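Local coordinates for protein glycosyl hydrolase, family 8 (Clostridium perfringens, PDB 3REN) that probably hydrolyses alpha-glucans as an alpha-amylase, although its (alpha/alpha)6-barrel fold and sequence place it with family 8 glycosyl hydrolases, at residues N197-E201 and R241-E246; T235-L239 and N288-I292. All coordinates share one frame; numbering follows the deposited sequence.

Contact 1. Residues N197-E201 and R241-E246. With EDO (1,2-ethanediol), chain K.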
ATOM      1  N   ASN A 197      -6.742   6.352 -15.372  1.00 17.13           N
ATOM      2  CA  ASN A 197      -7.366   7.500 -14.778  1.00 17.98           C
ATOM      3  C   ASN A 197      -8.868   7.572 -15.156  1.00 18.46           C
ATOM      4  O   ASN A 197      -9.725   7.925 -14.322  1.00 17.57           O
ATOM      5  CB  ASN A 197      -6.632   8.788 -15.170  1.00 17.23           C
ATOM      6  CG  ASN A 197      -7.076   9.969 -14.332  1.00 19.42           C
ATOM      7  OD1 ASN A 197      -7.115   9.893 -13.084  1.00 17.17           O
ATOM      8  ND2 ASN A 197      -7.451  11.066 -15.006  1.00 17.41           N
ATOM      9  N   SER A 198      -9.170   7.184 -16.394  1.00 18.43           N
ATOM     10  CA  SER A 198     -10.559   7.144 -16.867  1.00 19.16           C
ATOM     11  C   SER A 198     -11.371   6.110 -16.095  1.00 18.03           C
ATOM     12  O   SER A 198     -12.502   6.372 -15.737  1.00 18.00           O
ATOM     13  CB  SER A 198     -10.619   6.922 -18.379  1.00 19.55           C
ATOM     14  OG  SER A 198     -11.908   6.486 -18.774  1.00 24.46           O
ATOM     15  N   ILE A 199     -10.774   4.957 -15.803  1.00 17.03           N
ATOM     16  CA  ILE A 199     -11.403   3.937 -14.965  1.00 16.28           C
ATOM     17  C   ILE A 199     -11.725   4.514 -13.569  1.00 17.10           C
ATOM     18  O   ILE A 199     -12.847   4.364 -13.068  1.00 17.18           O
ATOM     19  CB  ILE A 199     -10.529   2.654 -14.872  1.00 15.07           C
ATOM     20  CG1 ILE A 199     -10.410   1.986 -16.239  1.00 14.99           C
ATOM     21  CG2 ILE A 199     -11.093   1.669 -13.919  1.00 13.82           C
ATOM     22  CD1 ILE A 199      -9.434   0.763 -16.302  1.00 10.82           C
ATOM     23  N   ILE A 200     -10.750   5.190 -12.950  1.00 16.35           N
ATOM     24  CA  ILE A 200     -10.950   5.818 -11.648  0.50 16.53           C
ATOM     25  C   ILE A 200     -12.073   6.838 -11.738  1.00 16.54           C
ATOM     26  O   ILE A 200     -13.049   6.799 -10.970  1.00 18.10           O
ATOM     27  CB  ILE A 200      -9.666   6.558 -11.143  0.50 16.17           C
ATOM     28  CG1 ILE A 200      -8.486   5.600 -10.997  0.50 16.31           C
ATOM     29  CG2 ILE A 200      -9.950   7.287  -9.834  0.50 14.53           C
ATOM     30  CD1 ILE A 200      -8.826   4.345 -10.300  0.50 15.11           C
ATOM     31  N   GLU A 201     -11.943   7.757 -12.682  1.00 17.53           N
ATOM     32  CA  GLU A 201     -12.900   8.872 -12.811  1.00 18.23           C
ATOM     33  C   GLU A 201     -14.349   8.451 -13.061  1.00 18.97           C
ATOM     34  O   GLU A 201     -15.272   9.091 -12.562  1.00 19.65           O
ATOM     35  CB  GLU A 201     -12.426   9.896 -13.850  1.00 18.52           C
ATOM     36  CG  GLU A 201     -11.445  10.895 -13.267  1.00 18.98           C
ATOM     37  CD  GLU A 201     -10.840  11.851 -14.294  1.00 21.42           C
ATOM     38  OE1 GLU A 201     -11.152  11.716 -15.488  1.00 24.19           O
ATOM     39  OE2 GLU A 201     -10.027  12.739 -13.911  1.00 23.04           O
ATOM     40  N   ARG A 241      -4.391   9.202  -6.757  1.00 13.09           N
ATOM     41  CA  ARG A 241      -4.859  10.338  -7.551  1.00 13.23           C
ATOM     42  C   ARG A 241      -4.125  11.634  -7.211  1.00 14.03           C
ATOM     43  O   ARG A 241      -3.692  12.360  -8.094  1.00 14.58           O
ATOM     44  CB  ARG A 241      -6.353  10.526  -7.306  1.00 13.30           C
ATOM     45  CG  ARG A 241      -7.253   9.530  -8.084  1.00 14.56           C
ATOM     46  CD  ARG A 241      -7.573  10.079  -9.476  1.00 13.84           C
ATOM     47  NE  ARG A 241      -8.563  11.150  -9.372  1.00 14.02           N
ATOM     48  CZ  ARG A 241      -9.070  11.844 -10.391  1.00 14.32           C
ATOM     49  NH1 ARG A 241      -8.672  11.651 -11.649  1.00 12.47           N
ATOM     50  NH2 ARG A 241      -9.955  12.786 -10.127  1.00 15.34           N
ATOM     51  N   ILE A 242      -4.033  11.958  -5.928  1.00 15.25           N
ATOM     52  CA  ILE A 242      -3.460  13.257  -5.571  1.00 16.45           C
ATOM     53  C   ILE A 242      -1.958  13.306  -5.805  1.00 16.65           C
ATOM     54  O   ILE A 242      -1.469  14.332  -6.237  1.00 16.79           O
ATOM     55  CB  ILE A 242      -3.838  13.743  -4.137  1.00 16.83           C
ATOM     56  CG1 ILE A 242      -3.181  12.891  -3.065  1.00 18.53           C
ATOM     57  CG2 ILE A 242      -5.359  13.804  -3.997  1.00 17.30           C
ATOM     58  CD1 ILE A 242      -3.743  13.107  -1.642  1.00 22.20           C
ATOM     59  N   GLU A 243      -1.240  12.197  -5.543  1.00 17.14           N
ATOM     60  CA  GLU A 243       0.216  12.150  -5.750  1.00 18.45           C
ATOM     61  C   GLU A 243       0.549  12.305  -7.210  1.00 18.81           C
ATOM     62  O   GLU A 243       1.642  12.751  -7.538  1.00 20.89           O
ATOM     63  CB  GLU A 243       0.863  10.869  -5.198  1.00 18.44           C
ATOM     64  CG  GLU A 243       0.851  10.753  -3.701  1.00 20.43           C
ATOM     65  CD  GLU A 243       1.455   9.435  -3.185  1.00 28.48           C
ATOM     66  OE1 GLU A 243       1.771   9.374  -1.982  1.00 30.38           O
ATOM     67  OE2 GLU A 243       1.607   8.447  -3.957  1.00 31.75           O
ATOM     68  N   ALA A 244      -0.394  11.970  -8.085  1.00 18.70           N
ATOM     69  CA  ALA A 244      -0.218  12.124  -9.520  1.00 18.46           C
ATOM     70  C   ALA A 244      -0.700  13.489 -10.019  1.00 18.81           C
ATOM     71  O   ALA A 244      -0.690  13.748 -11.214  1.00 18.91           O
ATOM     72  CB  ALA A 244      -0.974  11.003 -10.260  1.00 18.37           C
ATOM     73  N   GLY A 245      -1.144  14.342  -9.110  1.00 19.38           N
ATOM     74  CA  GLY A 245      -1.615  15.689  -9.455  1.00 19.04           C
ATOM     75  C   GLY A 245      -3.092  15.790  -9.814  1.00 18.93           C
ATOM     76  O   GLY A 245      -3.543  16.836 -10.260  1.00 19.66           O
ATOM     77  N   GLU A 246      -3.864  14.717  -9.646  1.00 19.11           N
ATOM     78  CA  GLU A 246      -5.306  14.778  -9.980  1.00 18.62           C
ATOM     79  C   GLU A 246      -6.129  15.366  -8.828  1.00 18.83           C
ATOM     80  O   GLU A 246      -5.618  15.530  -7.705  1.00 19.69           O
ATOM     81  CB  GLU A 246      -5.835  13.389 -10.339  1.00 18.36           C
ATOM     82  CG  GLU A 246      -5.066  12.656 -11.421  1.00 20.08           C
ATOM     83  CD  GLU A 246      -5.263  13.252 -12.823  1.00 21.86           C
ATOM     84  OE1 GLU A 246      -6.294  13.940 -13.069  1.00 24.73           O
ATOM     85  OE2 GLU A 246      -4.369  13.029 -13.684  1.00 22.08           O
TER
HETATM   86  C1  EDO K 378     -13.360   3.000 -18.571  1.00 32.46           C
HETATM   87  O1  EDO K 378     -12.537   4.144 -18.800  1.00 30.56           O
HETATM   88  C2  EDO K 378     -14.441   3.321 -17.547  1.00 31.22           C
HETATM   89  O2  EDO K 378     -15.554   3.810 -18.289  1.00 37.29           O
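R241 reaches across to N197 and E201 with one terminal nitrogen, and the polar part of the contact centres on that NH1. Its chain is bent at chi2 and chi3 (-87° and -75°), which swings the guanidinium toward the other helix. N197 OD1 accepts a hydrogen bond from R241 NH1 at 2.8 Å, with amide and guanidinium nearly coplanar. E201 OE2 takes a straighter bond from R241 NH1, 2.9 Å long, part of a salt bridge. The carboxylate stands almost upright on the guanidinium plane; OE2 is met on its anti side, NH1 lying 30° out of the carboxylate plane. Both acceptors lie at the guanidinium edge, near its plane; with E248 salt-bridged to NE and N247 O accepting from NH2, partners on all three nitrogens would resist rotation of the group. N197 ND2 adds a weak hydrogen bond to E201 OE2 (3.3 Å).

E246 CB lies above one face of the guanidinium, offset toward the rim; its OE1, 3.6 Å from R241 NH1 but well out of the plane, contributes charge attraction alone. The like charges of E201 OE2 and E246 OE1, 4.0 Å apart, are probably eased by the arginine. In one of its two conformers, I200 CG2 lies 3.7 Å from R241 CD, the side chains sliding past each other in opposite directions. Outside the segments, Y193 hydrogen-bonds E246 OE2. The chain leaves helix 231-243 through a Schellman motif with G245 at positive phi; beside this helix end, a salt-bridge network of E201, R241 and E246 ties together two helices of the (alpha/alpha)6 barrel.

Contact 2. Residues T235-L239 and N288-I292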
ATOM      1  N   THR A 235      -9.237   4.959   0.044  1.00 11.11           N
ATOM      2  CA  THR A 235      -8.114   5.778   0.473  1.00 11.14           C
ATOM      3  C   THR A 235      -6.854   5.544  -0.372  1.00 11.19           C
ATOM      4  O   THR A 235      -6.109   6.503  -0.655  1.00 11.42           O
ATOM      5  CB  THR A 235      -7.803   5.692   1.989  1.00 11.69           C
ATOM      6  OG1 THR A 235      -7.301   4.385   2.339  1.00  9.76           O
ATOM      7  CG2 THR A 235      -9.062   6.024   2.780  1.00 11.58           C
ATOM      8  N   ILE A 236      -6.629   4.297  -0.791  1.00 10.88           N
ATOM      9  CA  ILE A 236      -5.482   4.023  -1.652  1.00 11.65           C
ATOM     10  C   ILE A 236      -5.700   4.763  -2.979  1.00 11.90           C
ATOM     11  O   ILE A 236      -4.804   5.487  -3.448  1.00 12.62           O
ATOM     12  CB  ILE A 236      -5.247   2.511  -1.862  1.00 11.76           C
ATOM     13  CG1 ILE A 236      -4.823   1.865  -0.546  1.00 10.43           C
ATOM     14  CG2 ILE A 236      -4.110   2.256  -2.955  1.00 12.73           C
ATOM     15  CD1 ILE A 236      -5.009   0.370  -0.491  1.00 11.55           C
ATOM     16  N   VAL A 237      -6.884   4.614  -3.573  1.00 11.77           N
ATOM     17  CA  VAL A 237      -7.168   5.285  -4.862  1.00 11.52           C
ATOM     18  C   VAL A 237      -6.984   6.807  -4.720  1.00 13.44           C
ATOM     19  O   VAL A 237      -6.380   7.469  -5.584  1.00 14.16           O
ATOM     20  CB  VAL A 237      -8.606   5.004  -5.336  1.00 11.03           C
ATOM     21  CG1 VAL A 237      -8.959   5.890  -6.509  1.00  9.00           C
ATOM     22  CG2 VAL A 237      -8.803   3.503  -5.682  1.00  9.37           C
ATOM     23  N   ILE A 238      -7.528   7.373  -3.643  1.00 13.54           N
ATOM     24  CA  ILE A 238      -7.438   8.827  -3.404  1.00 13.23           C
ATOM     25  C   ILE A 238      -6.004   9.286  -3.266  1.00 13.57           C
ATOM     26  O   ILE A 238      -5.617  10.263  -3.924  1.00 13.51           O
ATOM     27  CB  ILE A 238      -8.263   9.256  -2.165  1.00 13.79           C
ATOM     28  CG1 ILE A 238      -9.763   9.054  -2.458  1.00 12.91           C
ATOM     29  CG2 ILE A 238      -7.932  10.681  -1.746  1.00 11.13           C
ATOM     30  CD1 ILE A 238     -10.650   9.009  -1.198  1.00 11.11           C
ATOM     31  N   LEU A 239      -5.214   8.575  -2.448  1.00 13.19           N
ATOM     32  CA  LEU A 239      -3.791   8.890  -2.331  1.00 13.29           C
ATOM     33  C   LEU A 239      -3.085   8.799  -3.696  1.00 13.70           C
ATOM     34  O   LEU A 239      -2.311   9.695  -4.024  1.00 13.68           O
ATOM     35  CB  LEU A 239      -3.099   8.021  -1.294  1.00 12.25           C
ATOM     36  CG  LEU A 239      -1.611   8.211  -0.994  1.00 12.92           C
ATOM     37  CD1 LEU A 239      -1.329   9.627  -0.477  1.00 11.47           C
ATOM     38  CD2 LEU A 239      -1.249   7.228   0.079  1.00 12.44           C
ATOM     39  N   ASN A 288      -3.263   5.854   5.589  1.00 12.66           N
ATOM     40  CA  ASN A 288      -3.524   6.469   4.312  1.00 13.24           C
ATOM     41  C   ASN A 288      -4.099   7.872   4.452  1.00 13.31           C
ATOM     42  O   ASN A 288      -3.763   8.770   3.672  1.00 13.85           O
ATOM     43  CB  ASN A 288      -4.481   5.576   3.490  1.00 13.43           C
ATOM     44  CG  ASN A 288      -3.743   4.439   2.797  1.00 17.97           C
ATOM     45  OD1 ASN A 288      -2.528   4.475   2.679  1.00 20.38           O
ATOM     46  ND2 ASN A 288      -4.472   3.420   2.348  1.00 22.60           N
ATOM     47  N   VAL A 289      -4.987   8.049   5.439  1.00 12.90           N
ATOM     48  CA  VAL A 289      -5.595   9.350   5.698  1.00 12.40           C
ATOM     49  C   VAL A 289      -4.499  10.353   6.086  1.00 12.74           C
ATOM     50  O   VAL A 289      -4.478  11.489   5.601  1.00 12.21           O
ATOM     51  CB  VAL A 289      -6.663   9.241   6.814  1.00 13.16           C
ATOM     52  CG1 VAL A 289      -7.196  10.620   7.168  1.00 13.01           C
ATOM     53  CG2 VAL A 289      -7.828   8.343   6.376  1.00 11.52           C
ATOM     54  N   ALA A 290      -3.565   9.918   6.939  1.00 12.29           N
ATOM     55  CA  ALA A 290      -2.391  10.726   7.301  1.00 12.83           C
ATOM     56  C   ALA A 290      -1.525  11.051   6.094  1.00 13.80           C
ATOM     57  O   ALA A 290      -1.038  12.171   5.971  1.00 13.95           O
ATOM     58  CB  ALA A 290      -1.551  10.007   8.386  1.00 12.73           C
ATOM     59  N   LEU A 291      -1.314  10.080   5.201  1.00 13.90           N
ATOM     60  CA  LEU A 291      -0.491  10.365   3.985  1.00 14.21           C
ATOM     61  C   LEU A 291      -1.174  11.355   3.023  1.00 14.07           C
ATOM     62  O   LEU A 291      -0.519  12.198   2.379  1.00 13.75           O
ATOM     63  CB  LEU A 291      -0.128   9.073   3.252  1.00 13.68           C
ATOM     64  CG  LEU A 291       0.891   8.284   4.071  1.00 16.95           C
ATOM     65  CD1 LEU A 291       0.878   6.848   3.630  1.00 15.98           C
ATOM     66  CD2 LEU A 291       2.306   8.933   3.965  1.00 14.83           C
ATOM     67  N   ILE A 292      -2.498  11.232   2.932  1.00 13.92           N
ATOM     68  CA  ILE A 292      -3.311  12.182   2.188  1.00 13.76           C
ATOM     69  C   ILE A 292      -3.165  13.589   2.783  1.00 14.70           C
ATOM     70  O   ILE A 292      -2.894  14.550   2.050  1.00 15.04           O
ATOM     71  CB  ILE A 292      -4.789  11.733   2.162  1.00 13.27           C
ATOM     72  CG1 ILE A 292      -4.953  10.505   1.240  1.00 12.61           C
ATOM     73  CG2 ILE A 292      -5.688  12.849   1.697  1.00 13.04           C
ATOM     74  CD1 ILE A 292      -6.226   9.715   1.573  1.00 10.45           C
TER
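N288 and T235 supply the hydrogen bond of an otherwise largely apolar helix pair: N288 ND2 donates to T235 OG1 at 3.0 Å, the hydroxyl lying close to the amide plane. T235 OG1 stands between its backbone N and carbonyl carbon (chi1 68°), where it also hydrogen-bonds L232 O one turn earlier. One buried hydroxyl thus serves both its own helix and the neighbouring one. The same ND2 lies 3.3 Å from I236 CG1, and N288 CB packs against T235 CB at 3.6 Å.

The segment axes run nearly parallel, 18° apart and 9.5 Å at closest approach, as suits two helices of like direction in the (alpha/alpha)6 barrel. Helix 249-262 adds to the packing around I238 and I292.

Apolar contacts fill the next turn. L239, its CG anti to the backbone N (chi1 -179°), extends across so that CD2 meets L291 CB at 3.8 Å, and this same methyl is 4.0 Å from N288 OD1. I292 CG1 lies 4.0 Å from L239 CB, while I292 CD1 touches I238 CG2 at 3.9 Å, the two side chains lying at an angle to each other, and also rests near the carbonyl oxygen of T235.

Overall arrangement
Followed from the N terminus, the chain first passes along the end of helix 188-201, runs through a region containing short strands, and then enters helix 231-243, whose middle supplies contact 2 before its C-terminal end closes contact 1. Contact 2 is completed only later, after helix 249-262, on helix 283-296. The two closures, spanning 39 and 48 intervening residues, therefore cross instead of nesting. Helix 231-243 is the shared element, joined to one helix near its end and to another further back. With centres about 12 Å apart, the contacts also touch: I200 packs on V237, and I242 on I292, so that the two interfaces adjoin along helix 231-243.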